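Local coordinates for uncharacterized protein (Bacteroides ovatus, PDB 4IRT), which is of unknown function but is a putative neuraminidase, with a BNR repeat-like domain of the beta-propeller clan, at residues A[20-30]-A[364-373]; A[250-258]-A[312-320]. All coordinates share one frame; numbering follows the deposited sequence.

Contact 1 of 2, residues A[20-30]-A[364-373]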
loop_
_atom_site.group_PDB
_atom_site.type_symbol
_atom_site.label_atom_id
_atom_site.label_comp_id
_atom_site.label_asym_id
_atom_site.label_seq_id
_atom_site.Cartn_x
_atom_site.Cartn_y
_atom_site.Cartn_z
ATOM N N THR A 20 6.267 -5.433 -7.323
ATOM C CA THR A 20 6.945 -4.803 -6.189
ATOM C C THR A 20 6.630 -3.280 -6.087
ATOM O O THR A 20 7.531 -2.448 -6.059
ATOM C CB THR A 20 8.470 -5.007 -6.312
ATOM O OG1 THR A 20 8.934 -4.441 -7.562
ATOM C CG2 THR A 20 8.837 -6.483 -6.264
ATOM N N THR A 21 5.356 -2.902 -6.085
ATOM C CA THR A 21 5.007 -1.511 -5.842
ATOM C C THR A 21 4.513 -1.368 -4.406
ATOM O O THR A 21 4.099 -2.342 -3.754
ATOM C CB THR A 21 3.929 -0.962 -6.793
ATOM O OG1 THR A 21 2.630 -1.368 -6.329
ATOM C CG2 THR A 21 4.180 -1.406 -8.251
ATOM N N VAL A 22 4.593 -0.140 -3.904
ATOM C CA VAL A 22 4.229 0.173 -2.528
ATOM C C VAL A 22 2.721 -0.005 -2.317
ATOM O O VAL A 22 2.283 -0.200 -1.181
ATOM C CB VAL A 22 4.687 1.617 -2.168
ATOM C CG1 VAL A 22 3.780 2.655 -2.827
ATOM C CG2 VAL A 22 4.728 1.831 -0.678
ATOM N N PHE A 23 1.951 -0.007 -3.406
ATOM C CA PHE A 23 0.504 0.017 -3.330
ATOM C C PHE A 23 -0.149 -1.357 -3.592
ATOM O O PHE A 23 -1.344 -1.446 -3.808
ATOM C CB PHE A 23 -0.104 1.117 -4.204
ATOM C CG PHE A 23 0.324 1.087 -5.639
ATOM C CD1 PHE A 23 -0.329 0.296 -6.563
ATOM C CD2 PHE A 23 1.363 1.907 -6.079
ATOM C CE1 PHE A 23 0.083 0.268 -7.882
ATOM C CE2 PHE A 23 1.770 1.894 -7.400
ATOM C CZ PHE A 23 1.133 1.071 -8.302
ATOM N N ARG A 24 0.636 -2.419 -3.513
ATOM C CA ARG A 24 0.069 -3.755 -3.431
ATOM C C ARG A 24 -0.515 -3.968 -2.035
ATOM O O ARG A 24 0.208 -4.019 -1.043
ATOM C CB ARG A 24 1.144 -4.785 -3.766
ATOM C CG ARG A 24 1.663 -4.650 -5.200
ATOM C CD ARG A 24 2.348 -5.924 -5.738
ATOM N NE ARG A 24 1.455 -7.075 -5.664
ATOM C CZ ARG A 24 1.802 -8.359 -5.550
ATOM N NH1 ARG A 24 3.077 -8.776 -5.647
ATOM N NH2 ARG A 24 0.843 -9.277 -5.412
ATOM N N ASN A 25 -1.833 -4.071 -1.962
ATOM C CA ASN A 25 -2.553 -4.141 -0.691
ATOM C C ASN A 25 -3.531 -5.299 -0.762
ATOM O O ASN A 25 -4.737 -5.074 -1.008
ATOM C CB ASN A 25 -3.291 -2.803 -0.438
ATOM C CG ASN A 25 -2.338 -1.700 0.043
ATOM O OD1 ASN A 25 -1.796 -1.777 1.138
ATOM N ND2 ASN A 25 -2.110 -0.719 -0.775
ATOM N N ASN A 26 -3.072 -6.549 -0.571
ATOM C CA ASN A 26 -1.728 -6.969 -0.177
ATOM C C ASN A 26 -1.068 -7.888 -1.206
ATOM O O ASN A 26 -1.729 -8.537 -2.061
ATOM C CB ASN A 26 -1.824 -7.792 1.105
ATOM C CG ASN A 26 -2.019 -6.946 2.331
ATOM O OD1 ASN A 26 -2.551 -5.825 2.274
ATOM N ND2 ASN A 26 -1.610 -7.488 3.468
ATOM N N SER A 27 0.248 -7.906 -1.169
ATOM C CA SER A 27 1.003 -8.927 -1.880
ATOM C C SER A 27 1.161 -10.179 -1.024
ATOM O O SER A 27 1.333 -11.269 -1.546
ATOM C CB SER A 27 2.389 -8.380 -2.230
ATOM O OG SER A 27 3.096 -7.990 -1.063
ATOM N N LEU A 28 1.110 -9.991 0.289
ATOM C CA LEU A 28 1.442 -11.020 1.288
ATOM C C LEU A 28 0.515 -10.818 2.490
ATOM O O LEU A 28 0.328 -9.687 2.971
ATOM C CB LEU A 28 2.893 -10.817 1.706
ATOM C CG LEU A 28 3.647 -11.779 2.620
ATOM C CD1 LEU A 28 3.841 -13.111 1.922
ATOM C CD2 LEU A 28 4.993 -11.156 2.988
ATOM N N VAL A 29 -0.089 -11.907 2.960
ATOM C CA VAL A 29 -1.073 -11.794 4.003
ATOM C C VAL A 29 -1.247 -13.092 4.750
ATOM O O VAL A 29 -1.386 -14.157 4.143
ATOM C CB VAL A 29 -2.415 -11.270 3.468
ATOM C CG1 VAL A 29 -3.022 -12.218 2.449
ATOM C CG2 VAL A 29 -3.391 -11.087 4.618
ATOM N N THR A 30 -1.222 -12.981 6.070
ATOM C CA THR A 30 -1.441 -14.114 6.983
ATOM C C THR A 30 -2.910 -14.237 7.409
ATOM O O THR A 30 -3.548 -13.261 7.761
ATOM C CB THR A 30 -0.547 -13.974 8.244
ATOM O OG1 THR A 30 0.830 -14.219 7.874
ATOM C CG2 THR A 30 -0.947 -14.969 9.352
ATOM N N ALA A 364 14.434 -1.536 -8.592
ATOM C CA ALA A 364 13.171 -0.742 -8.629
ATOM C C ALA A 364 12.134 -1.154 -7.592
ATOM O O ALA A 364 11.048 -0.566 -7.520
ATOM C CB ALA A 364 12.567 -0.829 -10.013
ATOM N N TRP A 365 12.447 -2.178 -6.819
ATOM C CA TRP A 365 11.585 -2.657 -5.741
ATOM C C TRP A 365 11.116 -1.520 -4.815
ATOM O O TRP A 365 11.890 -0.596 -4.495
ATOM C CB TRP A 365 12.354 -3.686 -4.909
ATOM C CG TRP A 365 11.706 -4.183 -3.636
ATOM C CD1 TRP A 365 10.938 -5.284 -3.523
ATOM C CD2 TRP A 365 11.852 -3.663 -2.306
ATOM N NE1 TRP A 365 10.552 -5.470 -2.240
ATOM C CE2 TRP A 365 11.101 -4.492 -1.461
ATOM C CE3 TRP A 365 12.501 -2.554 -1.753
ATOM C CZ2 TRP A 365 11.008 -4.280 -0.095
ATOM C CZ3 TRP A 365 12.394 -2.338 -0.386
ATOM C CH2 TRP A 365 11.674 -3.213 0.425
ATOM N N GLU A 366 9.830 -1.587 -4.466
ATOM C CA GLU A 366 9.297 -0.898 -3.330
ATOM C C GLU A 366 8.721 -1.898 -2.343
ATOM O O GLU A 366 8.274 -2.989 -2.723
ATOM C CB GLU A 366 8.225 0.104 -3.738
ATOM C CG GLU A 366 8.619 1.122 -4.794
ATOM C CD GLU A 366 7.497 2.106 -5.064
ATOM O OE1 GLU A 366 6.397 1.675 -5.489
ATOM O OE2 GLU A 366 7.724 3.316 -4.892
ATOM N N PRO A 367 8.679 -1.531 -1.057
ATOM C CA PRO A 367 8.149 -2.466 -0.065
ATOM C C PRO A 367 6.652 -2.670 -0.053
ATOM O O PRO A 367 5.874 -1.733 -0.298
ATOM C CB PRO A 367 8.541 -1.839 1.277
ATOM C CG PRO A 367 8.744 -0.374 0.955
ATOM C CD PRO A 367 9.213 -0.295 -0.454
ATOM N N SER A 368 6.274 -3.938 0.168
ATOM C CA SER A 368 4.939 -4.296 0.642
ATOM C C SER A 368 5.161 -5.370 1.725
ATOM O O SER A 368 6.183 -6.097 1.711
ATOM C CB SER A 368 4.014 -4.787 -0.493
ATOM O OG SER A 368 4.603 -5.830 -1.249
ATOM N N HIS A 369 4.262 -5.428 2.696
ATOM C CA HIS A 369 4.449 -6.294 3.870
ATOM C C HIS A 369 3.157 -6.951 4.320
ATOM O O HIS A 369 2.045 -6.559 3.902
ATOM C CB HIS A 369 5.058 -5.474 5.032
ATOM C CG HIS A 369 4.071 -4.630 5.805
ATOM N ND1 HIS A 369 3.630 -3.398 5.380
ATOM C CD2 HIS A 369 3.514 -4.822 7.025
ATOM C CE1 HIS A 369 2.822 -2.877 6.290
ATOM N NE2 HIS A 369 2.724 -3.726 7.297
ATOM N N ASP A 370 3.307 -7.938 5.190
ATOM C CA ASP A 370 2.199 -8.735 5.668
ATOM C C ASP A 370 1.567 -7.942 6.807
ATOM O O ASP A 370 1.932 -8.072 7.992
ATOM C CB ASP A 370 2.675 -10.107 6.088
ATOM C CG ASP A 370 1.556 -11.047 6.446
ATOM O OD1 ASP A 370 0.457 -10.586 6.825
ATOM O OD2 ASP A 370 1.802 -12.273 6.334
ATOM N N THR A 371 0.618 -7.096 6.426
ATOM C CA THR A 371 -0.033 -6.195 7.371
ATOM C C THR A 371 -0.662 -6.958 8.542
ATOM O O THR A 371 -0.571 -6.550 9.689
ATOM C CB THR A 371 -1.135 -5.361 6.702
ATOM O OG1 THR A 371 -2.045 -6.228 6.016
ATOM C CG2 THR A 371 -0.554 -4.366 5.714
ATOM N N GLU A 372 -1.309 -8.073 8.240
ATOM C CA GLU A 372 -2.023 -8.844 9.256
ATOM C C GLU A 372 -1.104 -9.571 10.244
ATOM O O GLU A 372 -1.378 -9.639 11.432
ATOM C CB GLU A 372 -3.028 -9.774 8.569
ATOM C CG GLU A 372 -4.023 -8.991 7.705
ATOM C CD GLU A 372 -4.632 -7.774 8.422
ATOM O OE1 GLU A 372 -5.387 -7.970 9.390
ATOM O OE2 GLU A 372 -4.335 -6.625 8.034
ATOM N N LEU A 373 0.025 -10.074 9.771
ATOM C CA LEU A 373 0.994 -10.698 10.644
ATOM C C LEU A 373 1.587 -9.700 11.622
ATOM O O LEU A 373 1.812 -10.032 12.769
ATOM C CB LEU A 373 2.115 -11.330 9.833
ATOM C CG LEU A 373 3.105 -12.188 10.597
ATOM C CD1 LEU A 373 2.431 -13.399 11.242
ATOM C CD2 LEU A 373 4.149 -12.647 9.601
HETATM O O HOH W 1 5.838 -4.387 -3.108
HETATM O O HOH W 2 1.176 -6.618 1.332
#
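The N-cap of helix 371-377 meets strand 28-31 through Asp370, whose carboxylate holds Thr30 with both oxygens. Thr30 N reaches Asp370 OD1 at 3.0 Å on its syn side, while the capping N-H of Leu373 comes to the same oxygen from the opposite face of the carboxylate. Thr30 OG1 donates to Asp370 OD2 at 2.7 Å, and Gln35 is a further partner of OD2; bonds to both oxygens should fix the rotation of the group. Asn26, which follows a cis peptide bond, points ND2 almost straight (174°) at Thr371 OG1, 2.9 Å away and in the amide plane, and also donates to Leu28 O. Strand 28-31 is an outermost strand of a four-stranded antiparallel sheet and lies near the centre of the chain, consistent with the inner strand of a propeller blade. Before it, in one of two modelled conformers of Ser368, Ser27 OG donates to Ser368 OG over 2.6 Å, and that hydroxyl donates in turn to a water that donates to Thr21 O and Glu366 O. Further along, Val22 N meets Glu366 OE1 at 3.0 Å from above the carboxylate plane, while Glu366 OE2 bonds Arg316.

Contact 2 of 2, residues A[250-258]-A[312-320]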
loop_
_atom_site.group_PDB
_atom_site.type_symbol
_atom_site.label_atom_id
_atom_site.label_comp_id
_atom_site.label_asym_id
_atom_site.label_seq_id
_atom_site.Cartn_x
_atom_site.Cartn_y
_atom_site.Cartn_z
ATOM N N LEU A 250 7.173 16.371 -3.188
ATOM C CA LEU A 250 6.226 15.558 -2.462
ATOM C C LEU A 250 5.663 14.494 -3.402
ATOM O O LEU A 250 5.170 14.805 -4.486
ATOM C CB LEU A 250 5.095 16.411 -1.915
ATOM C CG LEU A 250 4.007 15.627 -1.187
ATOM C CD1 LEU A 250 4.530 14.975 0.075
ATOM C CD2 LEU A 250 2.821 16.535 -0.927
ATOM N N ILE A 251 5.782 13.248 -2.980
ATOM C CA ILE A 251 5.402 12.101 -3.810
ATOM C C ILE A 251 3.975 11.712 -3.490
ATOM O O ILE A 251 3.443 12.038 -2.417
ATOM C CB ILE A 251 6.393 10.926 -3.606
ATOM C CG1 ILE A 251 6.190 9.762 -4.603
ATOM C CG2 ILE A 251 6.340 10.424 -2.178
ATOM C CD1 ILE A 251 6.368 10.139 -6.056
ATOM N N ASN A 252 3.338 11.060 -4.453
ATOM C CA ASN A 252 1.984 10.539 -4.284
ATOM C C ASN A 252 1.954 9.013 -4.205
ATOM O O ASN A 252 2.824 8.357 -4.772
ATOM C CB ASN A 252 1.082 10.973 -5.443
ATOM C CG ASN A 252 1.673 10.668 -6.794
ATOM O OD1 ASN A 252 2.612 11.312 -7.228
ATOM N ND2 ASN A 252 1.125 9.665 -7.475
ATOM N N GLN A 253 0.951 8.518 -3.475
ATOM C CA GLN A 253 0.583 7.113 -3.340
ATOM C C GLN A 253 1.660 6.386 -2.535
ATOM O O GLN A 253 2.500 5.699 -3.108
ATOM C CB GLN A 253 0.379 6.487 -4.720
ATOM C CG GLN A 253 -0.194 5.100 -4.699
ATOM C CD GLN A 253 -0.618 4.653 -6.071
ATOM O OE1 GLN A 253 0.078 4.896 -7.048
ATOM N NE2 GLN A 253 -1.733 3.964 -6.144
ATOM N N THR A 254 1.653 6.580 -1.219
ATOM C CA THR A 254 2.646 5.952 -0.354
ATOM C C THR A 254 1.914 4.951 0.542
ATOM O O THR A 254 1.237 4.049 0.027
ATOM C CB THR A 254 3.503 6.975 0.424
ATOM O OG1 THR A 254 2.662 7.795 1.252
ATOM C CG2 THR A 254 4.297 7.858 -0.552
ATOM N N SER A 255 2.026 5.085 1.861
ATOM C CA SER A 255 1.424 4.125 2.763
ATOM C C SER A 255 1.257 4.761 4.128
ATOM O O SER A 255 1.815 5.842 4.424
ATOM C CB SER A 255 2.275 2.837 2.859
ATOM O OG SER A 255 3.454 3.062 3.659
HETATM N N MSE A 256 0.426 4.137 4.943
HETATM C CA MSE A 256 0.198 4.597 6.318
HETATM C C MSE A 256 -0.087 3.443 7.255
HETATM O O MSE A 256 -0.369 2.306 6.846
HETATM C CB MSE A 256 -0.925 5.650 6.338
HETATM C CG MSE A 256 -2.277 5.052 6.101
HETATM SE SE MSE A 256 -3.665 6.431 6.358
HETATM C CE MSE A 256 -3.187 7.176 8.070
ATOM N N SER A 257 0.025 3.731 8.537
ATOM C CA SER A 257 -0.229 2.744 9.560
ATOM C C SER A 257 -0.847 3.438 10.779
ATOM O O SER A 257 -1.160 4.628 10.752
ATOM C CB SER A 257 1.064 2.019 9.944
ATOM O OG SER A 257 0.824 0.744 10.533
ATOM N N ALA A 258 -1.025 2.658 11.834
ATOM C CA ALA A 258 -1.513 3.147 13.092
ATOM C C ALA A 258 -0.958 2.272 14.210
ATOM O O ALA A 258 -0.607 1.104 13.999
ATOM C CB ALA A 258 -3.021 3.113 13.117
ATOM N N ILE A 312 12.721 6.449 -10.253
ATOM C CA ILE A 312 12.966 7.302 -9.103
ATOM C C ILE A 312 14.001 6.569 -8.217
ATOM O O ILE A 312 13.858 5.366 -7.937
ATOM C CB ILE A 312 11.678 7.618 -8.327
ATOM C CG1 ILE A 312 10.636 8.272 -9.245
ATOM C CG2 ILE A 312 11.989 8.546 -7.168
ATOM C CD1 ILE A 312 9.222 8.202 -8.722
ATOM N N PRO A 313 15.050 7.281 -7.779
ATOM C CA PRO A 313 16.172 6.664 -7.077
ATOM C C PRO A 313 15.866 6.104 -5.699
ATOM O O PRO A 313 16.697 5.393 -5.132
ATOM C CB PRO A 313 17.175 7.825 -6.917
ATOM C CG PRO A 313 16.677 8.928 -7.763
ATOM C CD PRO A 313 15.223 8.733 -7.940
ATOM N N ILE A 314 14.714 6.469 -5.138
ATOM C CA ILE A 314 14.307 5.945 -3.845
ATOM C C ILE A 314 12.886 5.363 -3.955
ATOM O O ILE A 314 12.080 5.766 -4.813
ATOM C CB ILE A 314 14.383 6.991 -2.716
ATOM C CG1 ILE A 314 13.393 8.115 -2.921
ATOM C CG2 ILE A 314 15.790 7.587 -2.607
ATOM C CD1 ILE A 314 13.392 9.142 -1.819
ATOM N N ALA A 315 12.599 4.397 -3.087
ATOM C CA ALA A 315 11.290 3.770 -3.040
ATOM C C ALA A 315 10.340 4.540 -2.157
ATOM O O ALA A 315 10.747 5.112 -1.151
ATOM C CB ALA A 315 11.407 2.355 -2.513
ATOM N N ARG A 316 9.066 4.492 -2.490
ATOM C CA ARG A 316 8.059 4.918 -1.543
ATOM C C ARG A 316 8.039 3.912 -0.355
ATOM O O ARG A 316 8.250 2.713 -0.536
ATOM C CB ARG A 316 6.718 5.010 -2.216
ATOM C CG ARG A 316 6.699 6.153 -3.205
ATOM C CD ARG A 316 5.470 6.169 -4.061
ATOM N NE ARG A 316 5.458 5.026 -4.956
ATOM C CZ ARG A 316 4.621 4.876 -5.969
ATOM N NH1 ARG A 316 3.683 5.774 -6.208
ATOM N NH2 ARG A 316 4.693 3.791 -6.721
ATOM N N PRO A 317 7.852 4.415 0.863
ATOM C CA PRO A 317 8.109 3.603 2.038
ATOM C C PRO A 317 6.933 2.876 2.659
ATOM O O PRO A 317 5.762 3.189 2.389
ATOM C CB PRO A 317 8.656 4.636 3.017
ATOM C CG PRO A 317 7.870 5.858 2.708
ATOM C CD PRO A 317 7.775 5.853 1.197
ATOM N N ARG A 318 7.260 1.923 3.524
ATOM C CA ARG A 318 6.266 1.290 4.416
ATOM C C ARG A 318 6.758 1.422 5.851
ATOM O O ARG A 318 7.958 1.593 6.083
ATOM C CB ARG A 318 6.068 -0.198 4.110
ATOM C CG ARG A 318 5.441 -0.553 2.760
ATOM C CD ARG A 318 3.956 -0.608 2.854
ATOM N NE ARG A 318 3.222 -1.033 1.653
ATOM C CZ ARG A 318 2.329 -2.011 1.634
ATOM N NH1 ARG A 318 2.102 -2.776 2.710
ATOM N NH2 ARG A 318 1.679 -2.267 0.519
ATOM N N ILE A 319 5.826 1.336 6.798
ATOM C CA ILE A 319 6.134 1.423 8.220
ATOM C C ILE A 319 5.286 0.443 9.021
ATOM O O ILE A 319 4.137 0.121 8.657
ATOM C CB ILE A 319 5.871 2.832 8.800
ATOM C CG1 ILE A 319 4.480 3.358 8.385
ATOM C CG2 ILE A 319 6.959 3.810 8.409
ATOM C CD1 ILE A 319 4.078 4.625 9.126
ATOM N N VAL A 320 5.842 -0.010 10.134
ATOM C CA VAL A 320 5.013 -0.581 11.203
ATOM C C VAL A 320 5.405 0.106 12.506
ATOM O O VAL A 320 6.541 0.572 12.658
ATOM C CB VAL A 320 5.113 -2.114 11.307
ATOM C CG1 VAL A 320 4.553 -2.763 10.033
ATOM C CG2 VAL A 320 6.530 -2.580 11.619
HETATM O O HOH W 3 3.172 1.248 5.724
HETATM O O HOH W 4 1.605 -0.954 8.716
#
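Ser255 OG is held by two partners: it donates to Pro317 O at 2.6 Å and accepts from a water that in turn takes the N-H of Ile319. The first torsion of Ser255 (chi1 75°) tucks OG between the backbone N and the carbonyl carbon, and from there the hydroxyl reaches across to segment 312-320. A second water bridges Ser257 OG and Ile319 O, donating to the carbonyl over 2.8 Å. Strands 255-258 and 318-320 run parallel, their axes 6.3 Å apart, and here they are joined through serine hydroxyls and waters rather than by direct backbone hydrogen bonds. CB of Ser257 also packs against CG1 of Ile319 at 4.0 Å.

Ahead of the strands, Arg316 lays its chain across Ile251 at about a right angle, with Arg316 CD 3.7 Å from Ile251 CG1. CG of Arg316 also touches the methyl of Thr254. A bend at chi3 (-68°) then carries the guanidinium to the backbone of segment 250-258, where NH1 donates to Asn252 O at 3.1 Å, the bond lying in both the carbonyl and the guanidinium plane. NE of the same group is taken up by a salt bridge to Glu366, so the guanidinium is held from two sides of the chain's course.

Each strand is an outermost member of its own four-stranded antiparallel sheet, with 264-271 and 325-330 as their respective antiparallel neighbours. The arrangement is consistent with the inner strands of two successive propeller blades meeting side by side, with strands 178-185 and 191-198 packing beside 255-258.

How the contacts relate
The two contacts lie with their centres 12 Å apart near the centre of the chain, where sheets of a propeller-type fold converge. Contact 2 is nested along the chain inside the loop closed by contact 1: 20-30 comes first, then 250-258, 312-320 and finally 364-373. Contact 1 thus draws early and late parts of the chain together, while contact 2 joins sheets lying between them in sequence. They touch directly, chiefly through Arg318, whose NH2 probably bonds the carbonyl oxygens of Val22 and Arg24 while NH1 packs beside His369. Together they illustrate how polar side chains and bridging waters can tie converging strands and loops at a fold's centre.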